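Local coordinates for digeranylgeranylglycerophospholipid reductase (Sulfolobus acidocaldarius, PDB 4OPC), which catalyses the FAD-dependent hydrogenation of the isoprenoid double bonds in geranylgeranylated archaeal phospholipids, giving the saturated membrane lipids of the organism, at residues 50-54 with 55-59; 137-141 with 142-146; 167-170 with 171-174. One frame throughout, in Å; residues are numbered along the deposited sequence. Where two conformers were deposited one is given.

Contact 1: 50-54 with 55-59. With PGT ((1S)-2-{[{[(2R)-2,3-dihydroxypropyl]oxy}(hydroxy)phosphoryl]oxy}-1-[(palmitoyloxy)methyl]ethyl stearate), chain C.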
ATOM      1  N   ASP A  50       6.297   7.467  -5.983  1.00 13.15           N
ATOM      2  CA  ASP A  50       6.181   8.772  -5.314  1.00 15.57           C
ATOM      3  C   ASP A  50       4.898   9.537  -5.626  1.00 15.16           C
ATOM      4  O   ASP A  50       4.809  10.743  -5.365  1.00 16.36           O
ATOM      5  CB  ASP A  50       7.391   9.678  -5.595  1.00 17.57           C
ATOM      6  CG  ASP A  50       8.703   9.113  -5.080  1.00 15.20           C
ATOM      7  OD1 ASP A  50       8.724   8.314  -4.125  1.00 17.13           O
ATOM      8  OD2 ASP A  50       9.745   9.501  -5.650  1.00 20.94           O
ATOM      9  N   ALA A  51       3.901   8.847  -6.169  1.00 13.66           N
ATOM     10  CA  ALA A  51       2.641   9.493  -6.544  1.00 14.14           C
ATOM     11  C   ALA A  51       1.565   9.266  -5.489  1.00 15.18           C
ATOM     12  O   ALA A  51       1.276   8.125  -5.133  1.00 14.93           O
ATOM     13  CB  ALA A  51       2.172   8.959  -7.879  1.00 14.43           C
ATOM     14  N   VAL A  52       0.966  10.343  -4.987  1.00 15.61           N
ATOM     15  CA  VAL A  52      -0.056  10.226  -3.944  1.00 15.55           C
ATOM     16  C   VAL A  52      -1.204  11.197  -4.212  1.00 16.01           C
ATOM     17  O   VAL A  52      -0.974  12.353  -4.560  1.00 17.01           O
ATOM     18  CB  VAL A  52       0.513  10.513  -2.525  1.00 15.92           C
ATOM     19  CG1 VAL A  52      -0.521  10.162  -1.452  1.00 15.46           C
ATOM     20  CG2 VAL A  52       1.812   9.757  -2.273  1.00 19.01           C
ATOM     21  N   SER A  53      -2.433  10.733  -4.026  1.00 16.00           N
ATOM     22  CA  SER A  53      -3.619  11.561  -4.225  1.00 16.97           C
ATOM     23  C   SER A  53      -3.701  12.699  -3.206  1.00 16.33           C
ATOM     24  O   SER A  53      -3.411  12.510  -2.027  1.00 17.98           O
ATOM     25  CB  SER A  53      -4.867  10.686  -4.111  1.00 21.88           C
ATOM     26  OG  SER A  53      -6.052  11.458  -4.068  1.00 33.16           O
ATOM     27  N   LYS A  54      -4.115  13.875  -3.669  1.00 18.20           N
ATOM     28  CA  LYS A  54      -4.286  15.023  -2.791  1.00 18.88           C
ATOM     29  C   LYS A  54      -5.363  14.755  -1.744  1.00 20.55           C
ATOM     30  O   LYS A  54      -5.267  15.232  -0.612  1.00 22.51           O
ATOM     31  CB  LYS A  54      -4.632  16.251  -3.629  1.00 22.77           C
ATOM     32  CG  LYS A  54      -4.954  17.509  -2.844  1.00 23.58           C
ATOM     33  CD  LYS A  54      -5.243  18.646  -3.820  1.00 28.21           C
ATOM     34  CE  LYS A  54      -5.898  19.843  -3.147  1.00 40.00           C
ATOM     35  NZ  LYS A  54      -7.251  19.549  -2.607  1.00 39.44           N
ATOM     36  N   ALA A  55      -6.375  13.981  -2.130  1.00 20.95           N
ATOM     37  CA  ALA A  55      -7.509  13.687  -1.259  1.00 25.84           C
ATOM     38  C   ALA A  55      -7.093  13.093   0.086  1.00 20.49           C
ATOM     39  O   ALA A  55      -7.729  13.354   1.093  1.00 24.84           O
ATOM     40  CB  ALA A  55      -8.506  12.771  -1.963  1.00 27.94           C
ATOM     41  N   HIS A  56      -6.028  12.298   0.102  1.00 20.94           N
ATOM     42  CA  HIS A  56      -5.577  11.697   1.355  1.00 23.28           C
ATOM     43  C   HIS A  56      -5.108  12.752   2.341  1.00 24.82           C
ATOM     44  O   HIS A  56      -5.412  12.685   3.531  1.00 32.83           O
ATOM     45  CB  HIS A  56      -4.473  10.672   1.105  1.00 25.07           C
ATOM     46  CG  HIS A  56      -4.959   9.416   0.460  1.00 24.04           C
ATOM     47  ND1 HIS A  56      -5.904   8.602   1.046  1.00 25.53           N
ATOM     48  CD2 HIS A  56      -4.638   8.833  -0.718  1.00 22.32           C
ATOM     49  CE1 HIS A  56      -6.140   7.569   0.258  1.00 30.49           C
ATOM     50  NE2 HIS A  56      -5.381   7.684  -0.816  1.00 27.40           N
ATOM     51  N   PHE A  57      -4.371  13.739   1.848  1.00 22.98           N
ATOM     52  CA  PHE A  57      -3.913  14.808   2.709  1.00 23.37           C
ATOM     53  C   PHE A  57      -5.115  15.624   3.168  1.00 31.08           C
ATOM     54  O   PHE A  57      -5.187  16.024   4.325  1.00 30.18           O
ATOM     55  CB  PHE A  57      -2.884  15.685   1.989  1.00 27.42           C
ATOM     56  CG  PHE A  57      -1.665  14.929   1.551  1.00 19.29           C
ATOM     57  CD1 PHE A  57      -1.643  14.284   0.323  1.00 17.06           C
ATOM     58  CD2 PHE A  57      -0.555  14.835   2.371  1.00 16.84           C
ATOM     59  CE1 PHE A  57      -0.541  13.576  -0.086  1.00 17.57           C
ATOM     60  CE2 PHE A  57       0.554  14.115   1.969  1.00 19.65           C
ATOM     61  CZ  PHE A  57       0.564  13.490   0.735  1.00 18.09           C
ATOM     62  N   ASP A  58      -6.070  15.837   2.267  1.00 24.88           N
ATOM     63  CA  ASP A  58      -7.253  16.637   2.583  1.00 27.87           C
ATOM     64  C   ASP A  58      -8.166  15.988   3.622  1.00 31.28           C
ATOM     65  O   ASP A  58      -8.814  16.682   4.407  1.00 34.40           O
ATOM     66  CB  ASP A  58      -8.049  16.950   1.314  1.00 30.60           C
ATOM     67  CG  ASP A  58      -7.351  17.959   0.420  1.00 32.53           C
ATOM     68  OD1 ASP A  58      -6.508  18.725   0.932  1.00 38.10           O
ATOM     69  OD2 ASP A  58      -7.654  17.990  -0.789  1.00 35.96           O
ATOM     70  N   LYS A  59      -8.237  14.663   3.618  1.00 23.41           N
ATOM     71  CA  LYS A  59      -9.125  13.954   4.540  1.00 24.05           C
ATOM     72  C   LYS A  59      -8.494  13.700   5.925  1.00 24.46           C
ATOM     73  O   LYS A  59      -9.197  13.632   6.929  1.00 30.83           O
ATOM     74  CB  LYS A  59      -9.592  12.640   3.904  1.00 32.74           C
ATOM     75  CG  LYS A  59     -10.657  11.888   4.690  1.00 36.37           C
ATOM     76  CD  LYS A  59     -11.345  10.835   3.827  1.00 43.59           C
ATOM     77  CE  LYS A  59     -12.413  10.080   4.607  1.00 30.45           C
ATOM     78  NZ  LYS A  59     -13.173   9.128   3.743  1.00 48.69           N
TER
HETATM   79  C48 PGT C 502      -2.250  -5.543 -11.213  1.00 35.70           C
HETATM   80  C47 PGT C 502      -2.055  -5.691  -9.718  1.00 36.57           C
HETATM   81  C46 PGT C 502      -0.645  -5.275  -9.352  1.00 40.41           C
HETATM   82  C45 PGT C 502      -0.395  -3.862  -9.842  1.00 37.95           C
HETATM   83  C44 PGT C 502       0.669  -3.187  -9.002  1.00 33.93           C
HETATM   84  C43 PGT C 502       1.969  -3.104  -9.780  1.00 29.17           C
HETATM   85  C42 PGT C 502       3.048  -2.583  -8.857  1.00 37.45           C
HETATM   86  C41 PGT C 502       2.713  -1.152  -8.521  1.00 37.56           C
HETATM   87  C40 PGT C 502       3.970  -0.381  -8.198  1.00 26.52           C
HETATM   88  C39 PGT C 502       3.715   1.062  -8.571  1.00 21.55           C
HETATM   89  C38 PGT C 502       2.505   1.568  -7.830  1.00 21.64           C
HETATM   90  C37 PGT C 502       2.162   2.946  -8.343  1.00 20.53           C
HETATM   91  C36 PGT C 502       1.018   3.482  -7.518  1.00 23.04           C
HETATM   92  C35 PGT C 502       0.408   4.697  -8.178  1.00 24.29           C
HETATM   93  C34 PGT C 502      -0.696   5.233  -7.287  1.00 27.05           C
HETATM   94  C33 PGT C 502      -1.564   6.235  -8.017  1.00 40.05           C
HETATM   95  C32 PGT C 502      -1.999   7.354  -7.090  1.00 44.73           C
HETATM   96  C31 PGT C 502      -3.177   6.960  -6.213  1.00 74.75           C
HETATM   97  O31 PGT C 502      -3.066   7.100  -5.010  1.00 62.53           O
HETATM   98  O2  PGT C 502      -4.377   6.433  -6.752  1.00 90.64           O
HETATM   99  C2  PGT C 502      -5.472   7.322  -6.877  1.00 59.88           C
HETATM  100  C1  PGT C 502      -6.236   7.517  -5.583  1.00 38.86           C
HETATM  101  O3P PGT C 502      -5.612   7.075  -4.394  1.00 47.77           O
HETATM  102  P   PGT C 502      -6.312   5.914  -3.569  1.00 35.23           P
HETATM  103  O1P PGT C 502      -6.797   4.934  -4.615  1.00 34.25           O
HETATM  104  O2P PGT C 502      -5.343   5.236  -2.613  1.00 27.37           O
HETATM  105  O4P PGT C 502      -7.560   6.423  -2.722  1.00 87.28           O
HETATM  106  C4  PGT C 502      -8.175   7.676  -2.939  1.00 59.92           C
HETATM  107  C5  PGT C 502      -9.410   7.833  -2.081  1.00 73.23           C
HETATM  108  O5  PGT C 502      -9.268   8.966  -1.256  1.00 70.98           O
HETATM  109  C6  PGT C 502      -9.598   6.597  -1.234  1.00 54.01           C
HETATM  110  O6  PGT C 502      -9.304   6.860   0.118  1.00 42.32           O
HETATM  111  C3  PGT C 502      -6.518   6.792  -7.841  1.00 60.42           C
HETATM  112  O3  PGT C 502      -6.063   6.703  -9.170  1.00 58.66           O
HETATM  113  C11 PGT C 502      -6.633   5.618  -9.863  1.00 52.27           C
HETATM  114  O11 PGT C 502      -7.823   5.395  -9.765  1.00 49.31           O
HETATM  115  C12 PGT C 502      -5.762   4.723 -10.720  1.00 47.25           C
HETATM  116  C13 PGT C 502      -6.604   3.949 -11.712  1.00 38.70           C
HETATM  117  C14 PGT C 502      -5.700   3.050 -12.531  1.00 51.67           C
HETATM  118  C15 PGT C 502      -5.709   1.645 -11.968  1.00 52.48           C
HETATM  119  C16 PGT C 502      -4.919   0.717 -12.867  1.00 39.09           C
HETATM  120  C17 PGT C 502      -5.763  -0.501 -13.174  1.00 37.16           C
HETATM  121  C18 PGT C 502      -5.153  -1.299 -14.306  1.00 49.04           C
HETATM  122  C19 PGT C 502      -6.151  -2.327 -14.801  1.00 69.04           C
HETATM  123  C20 PGT C 502      -7.286  -1.658 -15.551  1.00 63.92           C
HETATM  124  C21 PGT C 502      -7.363  -2.213 -16.959  1.00 44.21           C
HETATM  125  C22 PGT C 502      -8.795  -2.224 -17.448  1.00 44.62           C
HETATM  126  C23 PGT C 502      -8.935  -3.287 -18.517  1.00 37.91           C
HETATM  127  C24 PGT C 502     -10.395  -3.523 -18.833  1.00 47.78           C
HETATM  128  C25 PGT C 502     -10.715  -4.997 -18.703  1.00 44.25           C
HETATM  129  C26 PGT C 502     -11.889  -5.184 -17.765  1.00 36.43           C
HETATM  130  O   HOH W   1      -7.334  13.906  -4.904  1.00 30.86           O
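Asp-58 N reaches back 3.0 Å to Lys-54 O and so closes the first full turn of helix 54-60; the axis of its 55-59 segment makes 48° with that of strand 51-53. This strand-to-helix junction sits at the border of the eight-stranded sheet and lines the site shared by cofactor and lipid: Ala-51 O accepts a hydrogen bond from the flavin N3. A weak bond from His-56 N to Ser-53 O helps to begin the helix. With CG1 anti to the backbone N (chi1 -171°), Val-52 sets that methyl 3.7 Å from Phe-57 CE1, and the two side chains cross at about a right angle. The same ring turns its edge to two backbone oxygens, Lys-54 O in plane and Ser-53 O 3.4 Å from Phe-57 CD1, while Phe-95 packs edge-to-face with it. On the outer side Lys-54, bent only at its last torsion, forms a salt bridge with Asp-58; the modelled NZ to OD2 separation of 2.4 Å is doubtfully short. A water joins Ser-53 OG to Ala-55 N. His-56 faces the lipid head group, with glycerol O5 over one ring face; at the ring edge, in plane, NE2 donates to phosphate oxygen O2P at 3.0 Å, with an N-H...O angle of 160°.

Contact 2: 137-141 with 142-146; sequences VLFNR and RTNEE
The ring of Phe-139 meets the turn and the returning strand mainly with its edge: Asn-144 OD1 lies near the ring plane, 3.5 Å from CZ, and Glu-146 N also approaches along that edge, while Glu-145 O comes obliquely to within 3.3 Å of CD1. The Asn-144 amide runs beside the ring, pointing the same way, with the two planes 63° apart. In the conformer of Arg-141 described, one of two modelled and therefore doubtful, the guanidinium turns a face to Phe-139 CD2. The amide of Asn-140 is gripped through OD1: chi1 of -177° carries CG away from the backbone N and leaves OD1 within reach of the two amides that follow. Arg-142 N donates to Asn-140 OD1 at 2.9 Å in the carbonyl plane, which makes an Asx turn; Thr-143 N adds a second bond to Asn-140 OD1, of 3.1 Å, from well above that plane. These bonds brace the end of a beta hairpin formed by strands 132-140 and 145-150, where Asn-144, with positive phi, and Glu-145 both face Asn-140 as a G1 beta bulge. Asn-140 N donates to Glu-145 O at 2.8 Å, and Glu-145 N returns a bond to Asn-140 O. From the turn, Arg-142 NH2 reaches out to Asp-119 in a salt bridge. Thr-143 OG1 donates to the anti lone pair of Glu-145 OE2 at 2.8 Å, and the extended Glu-146 lays CG 3.7 Å from Val-137 CG1.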
ATOM      1  N   VAL A 137      13.130  -4.851  22.645  1.00 13.92           N
ATOM      2  CA  VAL A 137      14.553  -4.634  22.852  1.00 14.86           C
ATOM      3  C   VAL A 137      15.089  -3.952  21.607  1.00 13.57           C
ATOM      4  O   VAL A 137      14.846  -4.418  20.485  1.00 15.82           O
ATOM      5  CB  VAL A 137      15.297  -5.942  23.104  1.00 14.97           C
ATOM      6  CG1 VAL A 137      16.768  -5.669  23.330  1.00 20.04           C
ATOM      7  CG2 VAL A 137      14.710  -6.649  24.321  1.00 18.71           C
ATOM      8  N   LEU A 138      15.764  -2.823  21.813  1.00 15.53           N
ATOM      9  CA  LEU A 138      16.253  -1.983  20.730  1.00 15.05           C
ATOM     10  C   LEU A 138      17.761  -1.976  20.709  1.00 15.83           C
ATOM     11  O   LEU A 138      18.400  -1.991  21.756  1.00 17.25           O
ATOM     12  CB  LEU A 138      15.800  -0.540  20.938  1.00 16.42           C
ATOM     13  CG  LEU A 138      14.314  -0.279  21.185  1.00 17.10           C
ATOM     14  CD1 LEU A 138      14.133   1.211  21.401  1.00 23.69           C
ATOM     15  CD2 LEU A 138      13.473  -0.756  20.011  1.00 17.19           C
ATOM     16  N   PHE A 139      18.326  -1.911  19.514  1.00 14.70           N
ATOM     17  CA  PHE A 139      19.748  -1.648  19.382  1.00 16.78           C
ATOM     18  C   PHE A 139      19.946  -0.318  18.667  1.00 17.39           C
ATOM     19  O   PHE A 139      19.626  -0.180  17.481  1.00 15.63           O
ATOM     20  CB  PHE A 139      20.470  -2.776  18.643  1.00 19.04           C
ATOM     21  CG  PHE A 139      21.954  -2.610  18.626  1.00 22.40           C
ATOM     22  CD1 PHE A 139      22.612  -2.126  19.739  1.00 29.26           C
ATOM     23  CD2 PHE A 139      22.685  -2.909  17.497  1.00 33.32           C
ATOM     24  CE1 PHE A 139      23.982  -1.956  19.728  1.00 33.80           C
ATOM     25  CE2 PHE A 139      24.048  -2.739  17.483  1.00 32.69           C
ATOM     26  CZ  PHE A 139      24.693  -2.261  18.598  1.00 28.53           C
ATOM     27  N   ASN A 140      20.436   0.662  19.420  1.00 16.96           N
ATOM     28  CA  ASN A 140      20.689   2.000  18.916  1.00 16.29           C
ATOM     29  C   ASN A 140      22.132   2.059  18.440  1.00 15.03           C
ATOM     30  O   ASN A 140      23.053   2.032  19.245  1.00 16.43           O
ATOM     31  CB  ASN A 140      20.443   3.006  20.046  1.00 16.17           C
ATOM     32  CG  ASN A 140      20.601   4.454  19.613  1.00 19.42           C
ATOM     33  OD1 ASN A 140      21.368   4.779  18.711  1.00 18.69           O
ATOM     34  ND2 ASN A 140      19.867   5.341  20.275  1.00 21.81           N
ATOM     35  N   ARG A 141      22.322   2.147  17.125  0.57 17.50           N
ATOM     36  CA  ARG A 141      23.659   2.154  16.538  0.57 15.76           C
ATOM     37  C   ARG A 141      24.321   3.533  16.489  0.57 18.09           C
ATOM     38  O   ARG A 141      25.473   3.659  16.087  0.57 20.44           O
ATOM     39  CB  ARG A 141      23.648   1.517  15.144  0.57 17.76           C
ATOM     40  CG  ARG A 141      23.623   0.005  15.176  0.57 21.55           C
ATOM     41  CD  ARG A 141      23.726  -0.577  13.783  0.57 20.09           C
ATOM     42  NE  ARG A 141      23.939  -2.021  13.823  0.57 26.16           N
ATOM     43  CZ  ARG A 141      22.968  -2.916  13.973  0.57 31.23           C
ATOM     44  NH1 ARG A 141      21.706  -2.520  14.106  0.57 20.95           N
ATOM     45  NH2 ARG A 141      23.258  -4.211  13.993  0.57 32.08           N
ATOM     46  N   ARG A 142      23.577   4.561  16.882  1.00 17.65           N
ATOM     47  CA  ARG A 142      24.174   5.888  17.105  1.00 16.95           C
ATOM     48  C   ARG A 142      24.945   5.904  18.415  1.00 20.06           C
ATOM     49  O   ARG A 142      26.084   6.332  18.455  1.00 20.22           O
ATOM     50  CB  ARG A 142      23.120   6.993  17.161  1.00 19.54           C
ATOM     51  CG  ARG A 142      22.420   7.312  15.852  1.00 16.96           C
ATOM     52  CD  ARG A 142      23.398   7.596  14.730  1.00 18.60           C
ATOM     53  NE  ARG A 142      22.726   8.257  13.612  1.00 19.67           N
ATOM     54  CZ  ARG A 142      23.341   8.649  12.502  1.00 20.52           C
ATOM     55  NH1 ARG A 142      24.631   8.417  12.335  1.00 21.09           N
ATOM     56  NH2 ARG A 142      22.662   9.271  11.552  1.00 23.81           N
ATOM     57  N   THR A 143      24.298   5.440  19.479  1.00 20.68           N
ATOM     58  CA  THR A 143      24.906   5.453  20.802  1.00 20.16           C
ATOM     59  C   THR A 143      25.570   4.124  21.137  1.00 20.70           C
ATOM     60  O   THR A 143      26.214   3.999  22.184  1.00 23.77           O
ATOM     61  CB  THR A 143      23.858   5.752  21.882  1.00 23.14           C
ATOM     62  OG1 THR A 143      22.882   4.705  21.891  1.00 21.05           O
ATOM     63  CG2 THR A 143      23.157   7.072  21.604  1.00 25.52           C
ATOM     64  N   ASN A 144      25.421   3.142  20.254  1.00 22.43           N
ATOM     65  CA  ASN A 144      25.957   1.803  20.475  1.00 21.12           C
ATOM     66  C   ASN A 144      25.462   1.185  21.790  1.00 26.44           C
ATOM     67  O   ASN A 144      26.252   0.696  22.602  1.00 28.64           O
ATOM     68  CB  ASN A 144      27.486   1.823  20.434  1.00 24.52           C
ATOM     69  CG  ASN A 144      28.083   0.435  20.362  1.00 27.99           C
ATOM     70  OD1 ASN A 144      27.474  -0.487  19.816  1.00 30.66           O
ATOM     71  ND2 ASN A 144      29.272   0.273  20.928  1.00 32.47           N
ATOM     72  N   GLU A 145      24.150   1.224  21.989  1.00 20.87           N
ATOM     73  CA  GLU A 145      23.514   0.732  23.209  1.00 22.44           C
ATOM     74  C   GLU A 145      22.365  -0.193  22.865  1.00 20.69           C
ATOM     75  O   GLU A 145      21.592   0.081  21.944  1.00 18.61           O
ATOM     76  CB  GLU A 145      22.872   1.878  23.989  1.00 25.75           C
ATOM     77  CG  GLU A 145      23.746   2.907  24.628  1.00 35.07           C
ATOM     78  CD  GLU A 145      22.889   3.952  25.323  1.00 47.88           C
ATOM     79  OE1 GLU A 145      22.855   3.965  26.570  1.00 53.59           O
ATOM     80  OE2 GLU A 145      22.217   4.736  24.615  1.00 50.80           O
ATOM     81  N   GLU A 146      22.220  -1.257  23.646  1.00 22.61           N
ATOM     82  CA  GLU A 146      21.024  -2.082  23.624  1.00 19.60           C
ATOM     83  C   GLU A 146      20.139  -1.603  24.765  1.00 20.16           C
ATOM     84  O   GLU A 146      20.608  -1.448  25.904  1.00 23.98           O
ATOM     85  CB  GLU A 146      21.413  -3.548  23.799  1.00 24.95           C
ATOM     86  CG  GLU A 146      20.315  -4.569  23.587  1.00 37.06           C
ATOM     87  CD  GLU A 146      20.869  -5.985  23.578  1.00 38.50           C
ATOM     88  OE1 GLU A 146      22.093  -6.138  23.786  1.00 52.07           O
ATOM     89  OE2 GLU A 146      20.093  -6.941  23.364  1.00 46.81           O
TER

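Contact 3: 167-170 with 171-174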
ATOM      1  N   LYS A 167       8.312 -12.005  14.635  1.00 16.37           N
ATOM      2  CA  LYS A 167       9.058 -12.626  15.731  1.00 15.76           C
ATOM      3  C   LYS A 167       8.170 -12.982  16.911  1.00 15.23           C
ATOM      4  O   LYS A 167       8.660 -13.475  17.933  1.00 20.22           O
ATOM      5  CB  LYS A 167      10.215 -11.721  16.161  1.00 15.31           C
ATOM      6  CG  LYS A 167      11.256 -11.568  15.058  1.00 16.20           C
ATOM      7  CD  LYS A 167      12.456 -10.746  15.482  1.00 17.42           C
ATOM      8  CE  LYS A 167      13.413 -10.572  14.319  1.00 19.42           C
ATOM      9  NZ  LYS A 167      14.689  -9.914  14.736  1.00 27.72           N
ATOM     10  N   LEU A 168       6.870 -12.742  16.770  1.00 15.41           N
ATOM     11  CA  LEU A 168       5.910 -13.111  17.802  1.00 15.92           C
ATOM     12  C   LEU A 168       5.475 -14.574  17.607  1.00 18.32           C
ATOM     13  O   LEU A 168       5.718 -15.155  16.547  1.00 18.92           O
ATOM     14  CB  LEU A 168       4.710 -12.162  17.739  1.00 15.54           C
ATOM     15  CG  LEU A 168       5.028 -10.725  18.138  1.00 15.46           C
ATOM     16  CD1 LEU A 168       3.865  -9.803  17.790  1.00 17.67           C
ATOM     17  CD2 LEU A 168       5.340 -10.667  19.624  1.00 16.59           C
ATOM     18  N   PRO A 169       4.846 -15.178  18.631  1.00 19.21           N
ATOM     19  CA  PRO A 169       4.425 -16.581  18.520  1.00 19.04           C
ATOM     20  C   PRO A 169       3.528 -16.799  17.313  1.00 20.36           C
ATOM     21  O   PRO A 169       2.594 -16.024  17.107  1.00 19.64           O
ATOM     22  CB  PRO A 169       3.650 -16.805  19.816  1.00 19.70           C
ATOM     23  CG  PRO A 169       4.313 -15.886  20.785  1.00 19.42           C
ATOM     24  CD  PRO A 169       4.657 -14.657  19.997  1.00 18.47           C
ATOM     25  N   PRO A 170       3.809 -17.841  16.512  1.00 21.30           N
ATOM     26  CA  PRO A 170       3.149 -18.006  15.211  1.00 24.59           C
ATOM     27  C   PRO A 170       1.648 -18.277  15.294  1.00 19.66           C
ATOM     28  O   PRO A 170       0.948 -18.058  14.308  1.00 25.05           O
ATOM     29  CB  PRO A 170       3.884 -19.202  14.592  1.00 30.27           C
ATOM     30  CG  PRO A 170       4.446 -19.940  15.748  1.00 28.23           C
ATOM     31  CD  PRO A 170       4.809 -18.893  16.762  1.00 27.28           C
ATOM     32  N   GLU A 171       1.159 -18.726  16.445  1.00 22.39           N
ATOM     33  CA  GLU A 171      -0.266 -18.994  16.594  1.00 26.91           C
ATOM     34  C   GLU A 171      -1.117 -17.715  16.651  1.00 27.00           C
ATOM     35  O   GLU A 171      -2.331 -17.773  16.463  1.00 31.07           O
ATOM     36  CB  GLU A 171      -0.537 -19.880  17.816  1.00 30.97           C
ATOM     37  CG  GLU A 171      -0.284 -19.221  19.161  1.00 29.00           C
ATOM     38  CD  GLU A 171       1.146 -19.388  19.648  1.00 40.50           C
ATOM     39  OE1 GLU A 171       2.033 -19.717  18.830  1.00 35.02           O
ATOM     40  OE2 GLU A 171       1.382 -19.190  20.860  1.00 48.58           O
ATOM     41  N   LEU A 172      -0.482 -16.568  16.891  1.00 21.69           N
ATOM     42  CA  LEU A 172      -1.212 -15.309  17.000  1.00 21.39           C
ATOM     43  C   LEU A 172      -1.587 -14.764  15.626  1.00 18.73           C
ATOM     44  O   LEU A 172      -0.770 -14.771  14.712  1.00 18.36           O
ATOM     45  CB  LEU A 172      -0.386 -14.265  17.738  1.00 20.10           C
ATOM     46  CG  LEU A 172       0.138 -14.683  19.105  1.00 23.47           C
ATOM     47  CD1 LEU A 172       0.832 -13.499  19.722  1.00 21.79           C
ATOM     48  CD2 LEU A 172      -1.005 -15.182  19.985  1.00 26.60           C
ATOM     49  N   PRO A 173      -2.820 -14.261  15.482  1.00 18.15           N
ATOM     50  CA  PRO A 173      -3.270 -13.773  14.170  1.00 17.72           C
ATOM     51  C   PRO A 173      -2.456 -12.587  13.656  1.00 16.06           C
ATOM     52  O   PRO A 173      -2.397 -12.334  12.450  1.00 14.95           O
ATOM     53  CB  PRO A 173      -4.719 -13.348  14.429  1.00 19.79           C
ATOM     54  CG  PRO A 173      -5.132 -14.097  15.648  1.00 31.86           C
ATOM     55  CD  PRO A 173      -3.898 -14.240  16.485  1.00 20.94           C
ATOM     56  N   ILE A 174      -1.816 -11.872  14.573  1.00 13.29           N
ATOM     57  CA  ILE A 174      -1.031 -10.704  14.225  1.00 15.56           C
ATOM     58  C   ILE A 174       0.281 -11.074  13.508  1.00 14.69           C
ATOM     59  O   ILE A 174       0.998 -10.198  13.011  1.00 14.17           O
ATOM     60  CB  ILE A 174      -0.753  -9.859  15.508  1.00 15.16           C
ATOM     61  CG1 ILE A 174      -0.619  -8.381  15.155  1.00 16.13           C
ATOM     62  CG2 ILE A 174       0.432 -10.411  16.300  1.00 16.12           C
ATOM     63  CD1 ILE A 174      -1.918  -7.772  14.685  1.00 15.06           C
TER
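Glu-171 folds back over the two prolines because its CG lies between the backbone N and the carbonyl carbon (chi1 69°) and the chain then bends again at the next torsion (chi2 -89°). The carboxylate thereby comes to rest against both rings: Glu-171 OE2 lies 3.5 Å from Pro-169 CB and OE1 3.6 Å from Pro-170 CD. These are contacts of a charged group with ring carbons, and Pro-170 N, the nearby nitrogen, has no hydrogen to offer it. The backbone here is a type I beta turn from Pro-169 to Leu-172, in which Pro-170 takes the second position, where the phi imposed by its ring fits the turn. Leu-172 N closes the turn on Pro-169 O at 3.1 Å; the N-H points well at the oxygen, but the donor stands 41° out of the carbonyl plane. Leu-172 also lies alongside Pro-169, pointing the same way, with Leu-172 CD1 4.0 Å from Pro-169 CD and CG 3.4 Å from Pro-169 O. Flanking the turn, Leu-168 and Ile-174 cross at a slant, touching through CD1 and CG2 at 3.8 Å, so that a buried apolar pair draws together the chain on both sides of the turn. Two further bonds steady the exit: Leu-172 O pairs with Thr-175 OG1, and Ile-174 O with Arg-165 NH1. The turn and its flanks belong to the loop between strands 153-156 and 183-193, resting with Pro-169 and Leu-172 on Phe-128 of strand 121-129, with Leu-172 and Ile-174 on Trp-281 of strand 280-281, and with Leu-168 and Ile-174 on strand 284-286.

From the N terminus the three contacts come in series, and none nests within or crosses another. Contact 1 bends strand 51-53 into helix 54-60 beside the flavin and the lipid head group. Contact 2 then closes the hairpin of strands 132-140 and 145-150, in the four-stranded sheet, its centre about 35 Å from that of contact 1. Contact 3 follows as a turn in the loop leading to strand 183-193, and lies across the chain's centre from contact 1. Contacts 2 and 3 approach to about 8 Å between nearest atoms without touching; both lean on strand 121-129, which thus links the hairpin to the loop.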